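Local coordinates for protein tannase (Lactobacillus plantarum, PDB 3WA7) that catalyses the hydrolysis of galloyl ester bonds in hydrolysable tannins, releasing gallic acid, as an esterase of the alpha/beta-hydrolase fold, at residues A318-T323 against T328-S333; S333-S338 against H415-R420; V13-Q18 against A28-Q33; G96-A101 against Y106-A111. One frame throughout, in Å; residues are numbered along the deposited sequence.

Contact 1 (A318-T323 against T328-S333); sequences AGFVVT and TDLDLS. With SO4 (sulfate ion), chain B.
Phe320 pairs with Leu330 (non-hydrogen-bonded) and Val321 with Asp329 (hydrogen-bonded) where strands 320-323 and 328-330 run antiparallel, their axes at 170° and 4.6 Å apart at closest approach. Val321 N donates to Asp329 O (3.0 Å) and Val321 O accepts from Thr328 N (2.9 Å), so two consecutive residues face one. Past the paired residues, Asp331 N still reaches Gly319 O at 2.9 Å. On the Phe320 side, Leu330 CD1 stands 3.6 Å from the ring centroid and 4° off its normal, a CH-pi contact over the middle of the face. With chi1 at 166°, Leu330 turns CG away from its own N, which lays the isobutyl group alongside the phenyl; Ala304 and Ile301 of helix 291-309 pack against this pair. On the other face Val321 CB and Asp329 CB lie side by side, while nearer the turn Thr323 OG1 and Thr328 OG1 share a 3.0 Å hydrogen bond. Asp331 OD1 accepts from Ala334 N, and Leu332 N binds O1 of a sulfate, probably from the crystallisation liquor, at 2.9 Å. The geometry is that of a beta hairpin with a classic bulge, leading directly into a helix N-capped by Asp331.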
loop_
_atom_site.group_PDB
_atom_site.type_symbol
_atom_site.label_atom_id
_atom_site.label_comp_id
_atom_site.label_asym_id
_atom_site.label_seq_id
_atom_site.Cartn_x
_atom_site.Cartn_y
_atom_site.Cartn_z
ATOM N N ALA A 318 2.799 -20.369 -18.373
ATOM C CA ALA A 318 3.502 -20.489 -19.643
ATOM C C ALA A 318 4.440 -19.312 -19.898
ATOM O O ALA A 318 4.354 -18.278 -19.228
ATOM C CB ALA A 318 2.489 -20.593 -20.778
ATOM N N GLY A 319 5.349 -19.487 -20.855
ATOM C CA GLY A 319 6.249 -18.408 -21.224
ATOM C C GLY A 319 7.738 -18.506 -20.949
ATOM O O GLY A 319 8.535 -17.960 -21.711
ATOM N N PHE A 320 8.128 -19.192 -19.881
ATOM C CA PHE A 320 9.542 -19.275 -19.541
ATOM C C PHE A 320 10.373 -20.301 -20.297
ATOM O O PHE A 320 9.872 -21.329 -20.754
ATOM C CB PHE A 320 9.715 -19.508 -18.035
ATOM C CG PHE A 320 9.183 -18.392 -17.182
ATOM C CD1 PHE A 320 7.851 -18.381 -16.774
ATOM C CD2 PHE A 320 10.009 -17.338 -16.802
ATOM C CE1 PHE A 320 7.350 -17.335 -15.998
ATOM C CE2 PHE A 320 9.517 -16.285 -16.025
ATOM C CZ PHE A 320 8.185 -16.286 -15.623
ATOM N N VAL A 321 11.656 -19.992 -20.435
ATOM C CA VAL A 321 12.597 -20.886 -21.095
ATOM C C VAL A 321 13.646 -21.226 -20.051
ATOM O O VAL A 321 14.242 -20.334 -19.445
ATOM C CB VAL A 321 13.290 -20.217 -22.296
ATOM C CG1 VAL A 321 14.290 -21.186 -22.916
ATOM C CG2 VAL A 321 12.257 -19.793 -23.325
ATOM N N VAL A 322 13.861 -22.518 -19.832
ATOM C CA VAL A 322 14.835 -22.963 -18.847
ATOM C C VAL A 322 15.994 -23.712 -19.487
ATOM O O VAL A 322 15.792 -24.611 -20.301
ATOM C CB VAL A 322 14.183 -23.887 -17.798
ATOM C CG1 VAL A 322 15.245 -24.431 -16.848
ATOM C CG2 VAL A 322 13.117 -23.122 -17.027
ATOM N N THR A 323 17.209 -23.320 -19.114
ATOM C CA THR A 323 18.426 -23.951 -19.608
ATOM C C THR A 323 19.193 -24.370 -18.356
ATOM O O THR A 323 19.586 -23.523 -17.557
ATOM C CB THR A 323 19.283 -22.961 -20.418
ATOM O OG1 THR A 323 18.466 -22.307 -21.399
ATOM C CG2 THR A 323 20.412 -23.694 -21.124
ATOM N N THR A 328 16.432 -18.654 -18.662
ATOM C CA THR A 328 17.102 -17.825 -19.658
ATOM C C THR A 328 16.274 -16.868 -20.503
ATOM O O THR A 328 16.831 -15.992 -21.163
ATOM C CB THR A 328 17.922 -18.705 -20.610
ATOM O OG1 THR A 328 17.056 -19.643 -21.261
ATOM C CG2 THR A 328 18.986 -19.465 -19.832
ATOM N N ASP A 329 14.958 -17.026 -20.506
ATOM C CA ASP A 329 14.134 -16.124 -21.296
ATOM C C ASP A 329 12.677 -16.220 -20.885
ATOM O O ASP A 329 12.285 -17.111 -20.132
ATOM C CB ASP A 329 14.266 -16.445 -22.786
ATOM C CG ASP A 329 14.126 -15.210 -23.664
ATOM O OD1 ASP A 329 13.466 -14.238 -23.237
ATOM O OD2 ASP A 329 14.673 -15.215 -24.787
ATOM N N LEU A 330 11.878 -15.293 -21.396
ATOM C CA LEU A 330 10.462 -15.257 -21.082
ATOM C C LEU A 330 9.645 -14.581 -22.167
ATOM O O LEU A 330 10.010 -13.510 -22.660
ATOM C CB LEU A 330 10.227 -14.510 -19.763
ATOM C CG LEU A 330 8.771 -14.107 -19.476
ATOM C CD1 LEU A 330 7.914 -15.348 -19.291
ATOM C CD2 LEU A 330 8.712 -13.226 -18.236
ATOM N N ASP A 331 8.551 -15.231 -22.546
ATOM C CA ASP A 331 7.616 -14.678 -23.512
ATOM C C ASP A 331 6.630 -14.000 -22.559
ATOM O O ASP A 331 5.727 -14.649 -22.028
ATOM C CB ASP A 331 6.911 -15.804 -24.284
ATOM C CG ASP A 331 5.887 -15.278 -25.281
ATOM O OD1 ASP A 331 5.325 -14.188 -25.047
ATOM O OD2 ASP A 331 5.636 -15.967 -26.296
ATOM N N LEU A 332 6.821 -12.704 -22.318
ATOM C CA LEU A 332 5.968 -11.970 -21.388
ATOM C C LEU A 332 4.487 -12.025 -21.734
ATOM O O LEU A 332 3.647 -12.192 -20.852
ATOM C CB LEU A 332 6.427 -10.507 -21.292
ATOM C CG LEU A 332 5.651 -9.598 -20.333
ATOM C CD1 LEU A 332 5.640 -10.198 -18.936
ATOM C CD2 LEU A 332 6.295 -8.212 -20.312
ATOM N N SER A 333 4.164 -11.884 -23.015
ATOM C CA SER A 333 2.771 -11.926 -23.441
ATOM C C SER A 333 2.151 -13.270 -23.083
ATOM O O SER A 333 1.001 -13.334 -22.641
ATOM C CB SER A 333 2.666 -11.688 -24.949
ATOM O OG SER A 333 3.127 -10.390 -25.281
HETATM S S SO4 B . 7.544 -10.341 -25.137
HETATM O O1 SO4 B . 8.351 -11.079 -24.147
HETATM O O2 SO4 B . 6.116 -10.412 -24.791
HETATM O O3 SO4 B . 7.973 -8.931 -25.169
HETATM O O4 SO4 B . 7.748 -10.939 -26.471
#

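Contact 2 (S333-S338 against H415-R420). With SO4 (sulfate ion), chain B.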
loop_
_atom_site.group_PDB
_atom_site.type_symbol
_atom_site.label_atom_id
_atom_site.label_comp_id
_atom_site.label_asym_id
_atom_site.label_seq_id
_atom_site.Cartn_x
_atom_site.Cartn_y
_atom_site.Cartn_z
ATOM N N SER A 333 4.164 -11.884 -23.015
ATOM C CA SER A 333 2.771 -11.926 -23.441
ATOM C C SER A 333 2.151 -13.270 -23.083
ATOM O O SER A 333 1.001 -13.334 -22.641
ATOM C CB SER A 333 2.666 -11.688 -24.949
ATOM O OG SER A 333 3.127 -10.390 -25.281
ATOM N N ALA A 334 2.918 -14.341 -23.270
ATOM C CA ALA A 334 2.432 -15.681 -22.957
ATOM C C ALA A 334 2.194 -15.820 -21.456
ATOM O O ALA A 334 1.192 -16.395 -21.031
ATOM C CB ALA A 334 3.431 -16.731 -23.430
ATOM N N TYR A 335 3.114 -15.287 -20.655
ATOM C CA TYR A 335 2.976 -15.356 -19.203
ATOM C C TYR A 335 1.717 -14.623 -18.745
ATOM O O TYR A 335 0.942 -15.139 -17.935
ATOM C CB TYR A 335 4.199 -14.740 -18.514
ATOM C CG TYR A 335 4.065 -14.668 -17.006
ATOM C CD1 TYR A 335 4.156 -15.817 -16.227
ATOM C CD2 TYR A 335 3.803 -13.454 -16.365
ATOM C CE1 TYR A 335 3.986 -15.766 -14.842
ATOM C CE2 TYR A 335 3.629 -13.391 -14.984
ATOM C CZ TYR A 335 3.723 -14.555 -14.230
ATOM O OH TYR A 335 3.549 -14.509 -12.864
ATOM N N LEU A 336 1.517 -13.417 -19.268
ATOM C CA LEU A 336 0.353 -12.619 -18.896
ATOM C C LEU A 336 -0.961 -13.299 -19.254
ATOM O O LEU A 336 -1.923 -13.243 -18.486
ATOM C CB LEU A 336 0.445 -11.236 -19.545
ATOM C CG LEU A 336 1.649 -10.452 -19.011
ATOM C CD1 LEU A 336 1.856 -9.183 -19.815
ATOM C CD2 LEU A 336 1.434 -10.138 -17.529
ATOM N N LYS A 337 -1.006 -13.944 -20.416
ATOM C CA LYS A 337 -2.218 -14.640 -20.831
ATOM C C LYS A 337 -2.464 -15.814 -19.885
ATOM O O LYS A 337 -3.604 -16.120 -19.529
ATOM C CB LYS A 337 -2.069 -15.148 -22.269
ATOM C CG LYS A 337 -3.275 -15.915 -22.788
ATOM C CD LYS A 337 -3.064 -16.353 -24.234
ATOM C CE LYS A 337 -4.260 -17.138 -24.751
ATOM N NZ LYS A 337 -4.045 -17.624 -26.147
ATOM N N SER A 338 -1.378 -16.463 -19.478
ATOM C CA SER A 338 -1.444 -17.605 -18.574
ATOM C C SER A 338 -1.890 -17.155 -17.182
ATOM O O SER A 338 -2.695 -17.814 -16.531
ATOM C CB SER A 338 -0.068 -18.281 -18.496
ATOM O OG SER A 338 -0.107 -19.450 -17.697
ATOM N N HIS A 415 5.472 -6.771 -4.440
ATOM C CA HIS A 415 4.264 -6.959 -5.237
ATOM C C HIS A 415 4.377 -8.367 -5.809
ATOM O O HIS A 415 5.327 -8.668 -6.526
ATOM C CB HIS A 415 4.170 -5.945 -6.386
ATOM C CG HIS A 415 2.904 -6.061 -7.183
ATOM N ND1 HIS A 415 1.812 -5.245 -6.975
ATOM C CD2 HIS A 415 2.542 -6.932 -8.154
ATOM C CE1 HIS A 415 0.832 -5.610 -7.782
ATOM N NE2 HIS A 415 1.250 -6.631 -8.508
ATOM N N GLY A 416 3.420 -9.228 -5.481
ATOM C CA GLY A 416 3.462 -10.602 -5.957
ATOM C C GLY A 416 3.457 -10.774 -7.465
ATOM O O GLY A 416 2.763 -10.053 -8.179
ATOM N N ALA A 417 4.230 -11.744 -7.951
ATOM C CA ALA A 417 4.306 -12.013 -9.383
ATOM C C ALA A 417 2.984 -12.548 -9.924
ATOM O O ALA A 417 2.796 -12.632 -11.136
ATOM C CB ALA A 417 5.435 -13.000 -9.676
ATOM N N ALA A 418 2.067 -12.908 -9.029
ATOM C CA ALA A 418 0.762 -13.416 -9.448
ATOM C C ALA A 418 -0.349 -12.437 -9.069
ATOM O O ALA A 418 -1.533 -12.766 -9.138
ATOM C CB ALA A 418 0.499 -14.782 -8.820
ATOM N N ASP A 419 0.047 -11.229 -8.683
ATOM C CA ASP A 419 -0.890 -10.180 -8.286
ATOM C C ASP A 419 -1.284 -9.362 -9.518
ATOM O O ASP A 419 -0.453 -8.654 -10.088
ATOM C CB ASP A 419 -0.220 -9.275 -7.243
ATOM C CG ASP A 419 -1.148 -8.202 -6.704
ATOM O OD1 ASP A 419 -2.052 -7.760 -7.441
ATOM O OD2 ASP A 419 -0.953 -7.780 -5.541
ATOM N N ARG A 420 -2.551 -9.462 -9.919
ATOM C CA ARG A 420 -3.058 -8.744 -11.089
ATOM C C ARG A 420 -3.989 -7.583 -10.740
ATOM O O ARG A 420 -4.729 -7.099 -11.602
ATOM C CB ARG A 420 -3.804 -9.714 -12.013
ATOM C CG ARG A 420 -3.040 -10.994 -12.300
ATOM C CD ARG A 420 -3.746 -12.183 -11.691
ATOM N NE ARG A 420 -4.986 -12.492 -12.396
ATOM C CZ ARG A 420 -6.198 -12.471 -11.848
ATOM N NH1 ARG A 420 -6.354 -12.150 -10.567
ATOM N NH2 ARG A 420 -7.259 -12.782 -12.584
HETATM S S SO4 B . 7.544 -10.341 -25.137
HETATM O O1 SO4 B . 8.351 -11.079 -24.147
HETATM O O2 SO4 B . 6.116 -10.412 -24.791
HETATM O O3 SO4 B . 7.973 -8.931 -25.169
HETATM O O4 SO4 B . 7.748 -10.939 -26.471
#
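Tyr335 on segment 333-338 of helix 332-339 and Ala417 in the loop 415-420 meet across backbones that stay well apart, 10.5 Å between Tyr335 CA and Ala417 CA. The loop is folded by a type I beta turn from Gly416 to Asp419, closed by Asp419 N donating to Gly416 O at 3.0 Å. The tyrosine spans the gap alone: its CG is anti to the backbone N (chi1 175°), which sends the ring out from the helix until OH donates to Ala417 O at 2.7 Å. The acceptor lies at the ring edge, in its plane, whereas the hydroxyl sits 49° out of the carbonyl plane and so on neither lone pair. Ala417 CB, 4.0 Å from Tyr335 OH, adds a light side contact. Leu300 of helix 291-309 packs against both residues, and Tyr317 meets the Tyr335 ring edge-to-face. This loop follows strand 410-414, where the alpha/beta-hydrolase fold usually carries its acidic residue, and Asp419 is placed accordingly: OD2 accepts from His451 ND1, in a pattern consistent with a Ser163-His451-Asp419 catalytic triad. Asp419 has second-shell contacts of its own. His415 NE2 donates to Asp419 O at 3.1 Å with an N-H...O angle of 158°, and Asp419 OD2 lies over one face of the His415 imidazole, toward its rim; OD1 accepts from Asp421 N. At the far end of the helix segment, Ser333 grips sulfate O2 through both N and OG, each at 3.0 Å, and Arg293 and Arg297 also bind that anion.

Contact 3 (V13-Q18 against A28-Q33); sequences VPEQVQ and AARNIQ
Glu15 OE2 is gripped by both terminal nitrogens of Arg30, NH2 at 2.9 Å and NH1 at 3.1 Å, in an end-on salt bridge that converges on a single oxygen. Carboxylate and guanidinium planes stand 90° apart, and the two donors meet OE2 differently: OE2 offers its anti lone pair to NH1, while NH2 comes from above the carboxylate plane. Relative to the guanidinium, the acceptor lies close to the plane. The side chains approach from opposite directions, Arg30 extended from CG to NE and Glu15 bent at chi2 (-92°), a kink that brings its carboxylate round to the two nitrogens. Ala28 CB lies under one face of the guanidinium and also touches Glu15 CG at 4.2 Å. Asp85 OD2 takes Arg30 NE in a second salt bridge, so two acids fix the rotation of the group. Behind the bridge the backbones join at the hydrogen-bonded antiparallel pair Val13-Ala28, with Val13 N to Ala28 O at 2.9 Å and Ala28 N to Val13 O at 2.8 Å. Beyond that pair the segments diverge, their axes at 103°. Strand 13-19 is an edge strand of the mixed sheet and continues its pairing through Glu15 with Tyr26 and Val17 with Ile24, whereas strand 22-33 is flanked on its other edge by strand 44-50, against which Asn31 and Ile32 form a G1 bulge opposite Leu45.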
loop_
_atom_site.group_PDB
_atom_site.type_symbol
_atom_site.label_atom_id
_atom_site.label_comp_id
_atom_site.label_asym_id
_atom_site.label_seq_id
_atom_site.Cartn_x
_atom_site.Cartn_y
_atom_site.Cartn_z
ATOM N N VAL A 13 -1.731 -1.817 30.058
ATOM C CA VAL A 13 -2.104 -2.964 30.878
ATOM C C VAL A 13 -1.451 -4.241 30.344
ATOM O O VAL A 13 -1.308 -4.420 29.132
ATOM C CB VAL A 13 -3.641 -3.137 30.917
ATOM C CG1 VAL A 13 -4.279 -1.910 31.547
ATOM C CG2 VAL A 13 -4.185 -3.344 29.516
ATOM N N PRO A 14 -1.049 -5.148 31.247
ATOM C CA PRO A 14 -0.401 -6.409 30.872
ATOM C C PRO A 14 -1.257 -7.397 30.086
ATOM O O PRO A 14 -2.442 -7.583 30.364
ATOM C CB PRO A 14 0.054 -6.970 32.216
ATOM C CG PRO A 14 -1.016 -6.494 33.141
ATOM C CD PRO A 14 -1.193 -5.054 32.710
ATOM N N GLU A 15 -0.627 -8.028 29.102
ATOM C CA GLU A 15 -1.273 -9.013 28.239
ATOM C C GLU A 15 -0.206 -10.013 27.809
ATOM O O GLU A 15 0.987 -9.764 27.970
ATOM C CB GLU A 15 -1.827 -8.336 26.980
ATOM C CG GLU A 15 -2.892 -7.282 27.229
ATOM C CD GLU A 15 -4.295 -7.852 27.175
ATOM O OE1 GLU A 15 -4.500 -8.971 27.681
ATOM O OE2 GLU A 15 -5.191 -7.174 26.634
ATOM N N GLN A 16 -0.637 -11.145 27.267
ATOM C CA GLN A 16 0.296 -12.142 26.763
ATOM C C GLN A 16 -0.401 -12.987 25.712
ATOM O O GLN A 16 -1.606 -13.232 25.796
ATOM C CB GLN A 16 0.825 -13.044 27.886
ATOM C CG GLN A 16 -0.179 -14.026 28.453
ATOM C CD GLN A 16 0.469 -15.020 29.400
ATOM O OE1 GLN A 16 1.359 -15.777 29.011
ATOM N NE2 GLN A 16 0.026 -15.019 30.652
ATOM N N VAL A 17 0.358 -13.399 24.706
ATOM C CA VAL A 17 -0.168 -14.243 23.640
ATOM C C VAL A 17 0.843 -15.347 23.382
ATOM O O VAL A 17 2.049 -15.120 23.456
ATOM C CB VAL A 17 -0.395 -13.453 22.325
ATOM C CG1 VAL A 17 -1.481 -12.421 22.524
ATOM C CG2 VAL A 17 0.898 -12.791 21.880
ATOM N N GLN A 18 0.351 -16.545 23.093
ATOM C CA GLN A 18 1.227 -17.676 22.829
ATOM C C GLN A 18 1.620 -17.708 21.360
ATOM O O GLN A 18 0.770 -17.838 20.481
ATOM C CB GLN A 18 0.531 -18.982 23.219
ATOM C CG GLN A 18 0.155 -19.049 24.690
ATOM C CD GLN A 18 1.366 -19.026 25.604
ATOM O OE1 GLN A 18 1.249 -18.759 26.801
ATOM N NE2 GLN A 18 2.537 -19.318 25.047
ATOM N N ALA A 28 -0.656 -3.206 26.680
ATOM C CA ALA A 28 -1.538 -2.595 25.698
ATOM C C ALA A 28 -2.311 -1.396 26.233
ATOM O O ALA A 28 -2.726 -1.372 27.390
ATOM C CB ALA A 28 -2.518 -3.642 25.175
ATOM N N ALA A 29 -2.484 -0.398 25.372
ATOM C CA ALA A 29 -3.241 0.809 25.690
ATOM C C ALA A 29 -4.105 0.962 24.450
ATOM O O ALA A 29 -3.589 1.223 23.363
ATOM C CB ALA A 29 -2.315 2.007 25.854
ATOM N N ARG A 30 -5.413 0.793 24.608
ATOM C CA ARG A 30 -6.309 0.840 23.460
ATOM C C ARG A 30 -7.331 1.962 23.391
ATOM O O ARG A 30 -7.612 2.643 24.376
ATOM C CB ARG A 30 -7.065 -0.485 23.348
ATOM C CG ARG A 30 -6.200 -1.731 23.392
ATOM C CD ARG A 30 -7.070 -2.962 23.172
ATOM N NE ARG A 30 -6.316 -4.212 23.123
ATOM C CZ ARG A 30 -5.865 -4.875 24.183
ATOM N NH1 ARG A 30 -6.080 -4.417 25.409
ATOM N NH2 ARG A 30 -5.212 -6.016 24.014
ATOM N N ASN A 31 -7.889 2.114 22.192
ATOM C CA ASN A 31 -8.919 3.098 21.896
ATOM C C ASN A 31 -8.570 4.507 22.336
ATOM O O ASN A 31 -9.362 5.190 22.991
ATOM C CB ASN A 31 -10.242 2.648 22.516
ATOM C CG ASN A 31 -10.736 1.341 21.926
ATOM O OD1 ASN A 31 -10.835 1.200 20.706
ATOM N ND2 ASN A 31 -11.046 0.378 22.784
ATOM N N ILE A 32 -7.377 4.934 21.947
ATOM C CA ILE A 32 -6.880 6.258 22.266
ATOM C C ILE A 32 -7.257 7.224 21.144
ATOM O O ILE A 32 -6.854 7.044 19.999
ATOM C CB ILE A 32 -5.340 6.246 22.409
ATOM C CG1 ILE A 32 -4.934 5.335 23.571
ATOM C CG2 ILE A 32 -4.826 7.664 22.619
ATOM C CD1 ILE A 32 -3.441 5.090 23.662
ATOM N N GLN A 33 -8.045 8.238 21.479
ATOM C CA GLN A 33 -8.445 9.245 20.503
ATOM C C GLN A 33 -7.161 10.001 20.158
ATOM O O GLN A 33 -6.516 10.554 21.049
ATOM C CB GLN A 33 -9.471 10.178 21.146
ATOM C CG GLN A 33 -9.988 11.290 20.263
ATOM C CD GLN A 33 -11.039 12.122 20.971
ATOM O OE1 GLN A 33 -12.051 11.594 21.438
ATOM N NE2 GLN A 33 -10.808 13.426 21.056
#

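Contact 4 (G96-A101 against Y106-A111); sequences GTIQQA and YVVVAA
Ala101 and Ile98 on helix 95-103 press against Val108 of strand 107-111, joining the second and third elements of the beta-alpha-beta unit built from strand 69-72, this helix and this strand in the alpha/beta-hydrolase core. Helix and strand run roughly antiparallel, at 154°, with their axes 8.8 Å apart. Packing is closest where the helix gives way to the strand. Here Ala101 CB lies 3.8 Å from Val108 CG2 and 3.9 Å from Tyr106 CD1, so one methyl fills the corner between a valine branch and an aromatic ring. At chi1 -179° Val108 has CG1 trans to N, which leaves both methyls turned up to the helix; Ile98 CG2 sits against them, 4.1 Å from Val108 CG1, the two side chains crossing at a slant. Farther along the strand the fit slackens: the other branch of Ile98 ends at CD1, 4.5 Å from Ala110 CB. The opposite flank of the helix, with Gly96, Gln99 and Gln100, takes no part and is at least partly open to solvent, although Gln99 NE2 donates to Pro86 O. Tyr106 is buried and held at its far end, OH bonding to Asp465 OD1 of helix 457-468, while Phe461 meets its ring edge-to-face. At the junction itself, Tyr106 N donates to Ala101 O at 2.9 Å, and Tyr106 CB lies 3.5 Å from that same oxygen.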
loop_
_atom_site.group_PDB
_atom_site.type_symbol
_atom_site.label_atom_id
_atom_site.label_comp_id
_atom_site.label_asym_id
_atom_site.label_seq_id
_atom_site.Cartn_x
_atom_site.Cartn_y
_atom_site.Cartn_z
ATOM N N GLY A 96 -1.196 -11.360 13.366
ATOM C CA GLY A 96 -0.020 -12.212 13.404
ATOM C C GLY A 96 1.260 -11.414 13.263
ATOM O O GLY A 96 2.266 -11.708 13.905
ATOM N N THR A 97 1.223 -10.397 12.413
ATOM C CA THR A 97 2.390 -9.556 12.207
ATOM C C THR A 97 2.707 -8.785 13.483
ATOM O O THR A 97 3.870 -8.643 13.854
ATOM C CB THR A 97 2.153 -8.574 11.054
ATOM O OG1 THR A 97 1.950 -9.317 9.847
ATOM C CG2 THR A 97 3.347 -7.642 10.885
ATOM N N ILE A 98 1.672 -8.290 14.160
ATOM C CA ILE A 98 1.889 -7.552 15.399
ATOM C C ILE A 98 2.487 -8.491 16.447
ATOM O O ILE A 98 3.390 -8.113 17.190
ATOM C CB ILE A 98 0.571 -6.947 15.936
ATOM C CG1 ILE A 98 0.025 -5.929 14.928
ATOM C CG2 ILE A 98 0.819 -6.270 17.282
ATOM C CD1 ILE A 98 -1.287 -5.276 15.347
ATOM N N GLN A 99 1.982 -9.720 16.503
ATOM C CA GLN A 99 2.499 -10.697 17.451
ATOM C C GLN A 99 3.999 -10.889 17.234
ATOM O O GLN A 99 4.792 -10.810 18.175
ATOM C CB GLN A 99 1.778 -12.034 17.278
ATOM C CG GLN A 99 0.335 -12.028 17.752
ATOM C CD GLN A 99 -0.367 -13.342 17.470
ATOM O OE1 GLN A 99 0.278 -14.350 17.179
ATOM N NE2 GLN A 99 -1.692 -13.341 17.562
ATOM N N GLN A 100 4.382 -11.137 15.987
ATOM C CA GLN A 100 5.784 -11.347 15.645
ATOM C C GLN A 100 6.628 -10.097 15.867
ATOM O O GLN A 100 7.801 -10.182 16.236
ATOM C CB GLN A 100 5.903 -11.801 14.186
ATOM C CG GLN A 100 5.324 -13.186 13.917
ATOM C CD GLN A 100 5.972 -14.261 14.765
ATOM O OE1 GLN A 100 7.196 -14.318 14.886
ATOM N NE2 GLN A 100 5.153 -15.129 15.352
ATOM N N ALA A 101 6.027 -8.933 15.641
ATOM C CA ALA A 101 6.730 -7.667 15.820
ATOM C C ALA A 101 7.083 -7.457 17.292
ATOM O O ALA A 101 8.181 -7.016 17.619
ATOM C CB ALA A 101 5.862 -6.513 15.316
ATOM N N TYR A 106 9.754 -4.787 18.661
ATOM C CA TYR A 106 9.208 -3.545 18.117
ATOM C C TYR A 106 8.010 -3.063 18.919
ATOM O O TYR A 106 7.238 -3.866 19.443
ATOM C CB TYR A 106 8.719 -3.738 16.679
ATOM C CG TYR A 106 9.728 -4.289 15.702
ATOM C CD1 TYR A 106 9.305 -4.872 14.510
ATOM C CD2 TYR A 106 11.098 -4.235 15.961
ATOM C CE1 TYR A 106 10.212 -5.393 13.599
ATOM C CE2 TYR A 106 12.020 -4.756 15.053
ATOM C CZ TYR A 106 11.566 -5.335 13.876
ATOM O OH TYR A 106 12.460 -5.864 12.972
ATOM N N VAL A 107 7.868 -1.746 19.021
ATOM C CA VAL A 107 6.705 -1.172 19.672
ATOM C C VAL A 107 5.744 -1.069 18.488
ATOM O O VAL A 107 6.174 -0.815 17.361
ATOM C CB VAL A 107 6.998 0.232 20.244
ATOM C CG1 VAL A 107 5.691 0.979 20.518
ATOM C CG2 VAL A 107 7.785 0.097 21.541
ATOM N N VAL A 108 4.458 -1.296 18.722
ATOM C CA VAL A 108 3.489 -1.225 17.636
ATOM C C VAL A 108 2.353 -0.263 17.943
ATOM O O VAL A 108 1.708 -0.353 18.989
ATOM C CB VAL A 108 2.873 -2.617 17.325
ATOM C CG1 VAL A 108 1.873 -2.503 16.169
ATOM C CG2 VAL A 108 3.972 -3.613 16.980
ATOM N N VAL A 109 2.130 0.681 17.038
ATOM C CA VAL A 109 1.033 1.623 17.195
ATOM C C VAL A 109 0.147 1.380 15.980
ATOM O O VAL A 109 0.529 1.670 14.846
ATOM C CB VAL A 109 1.527 3.086 17.231
ATOM C CG1 VAL A 109 0.332 4.038 17.305
ATOM C CG2 VAL A 109 2.422 3.293 18.450
ATOM N N ALA A 110 -1.024 0.802 16.229
ATOM C CA ALA A 110 -1.970 0.479 15.169
ATOM C C ALA A 110 -3.136 1.453 15.212
ATOM O O ALA A 110 -3.982 1.385 16.102
ATOM C CB ALA A 110 -2.469 -0.948 15.344
ATOM N N ALA A 111 -3.176 2.354 14.237
ATOM C CA ALA A 111 -4.226 3.362 14.187
ATOM C C ALA A 111 -5.393 3.012 13.271
ATOM O O ALA A 111 -5.212 2.399 12.218
ATOM C CB ALA A 111 -3.626 4.703 13.771
#

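How the contacts relate
The four contacts fall into two touching pairs. Contacts 1 and 2, centres 12 Å apart, share Ser333 and helix 332-339; Phe320 CE1 packs 3.5 Å from Tyr335 CD1, and Ala318 N lies 3.1 Å from Ser338 OG, a probable hydrogen bond. Both also reach the same sulfate. Tyr335 connects them, packing on the hairpin of contact 1 and bonding to the loop that holds Asp419 of the likely triad. Contacts 3 and 4, centres 11 Å apart, both reach the same mixed sheet, contact 4 through strand 107-111, and meet where Val17 CG2 lies 4.2 Å from Gln99 CG. The pairs are remote: contacts 2 and 4 come within about 15 Å at their nearest atoms, while the centres of contacts 1 and 3 are 50 Å apart.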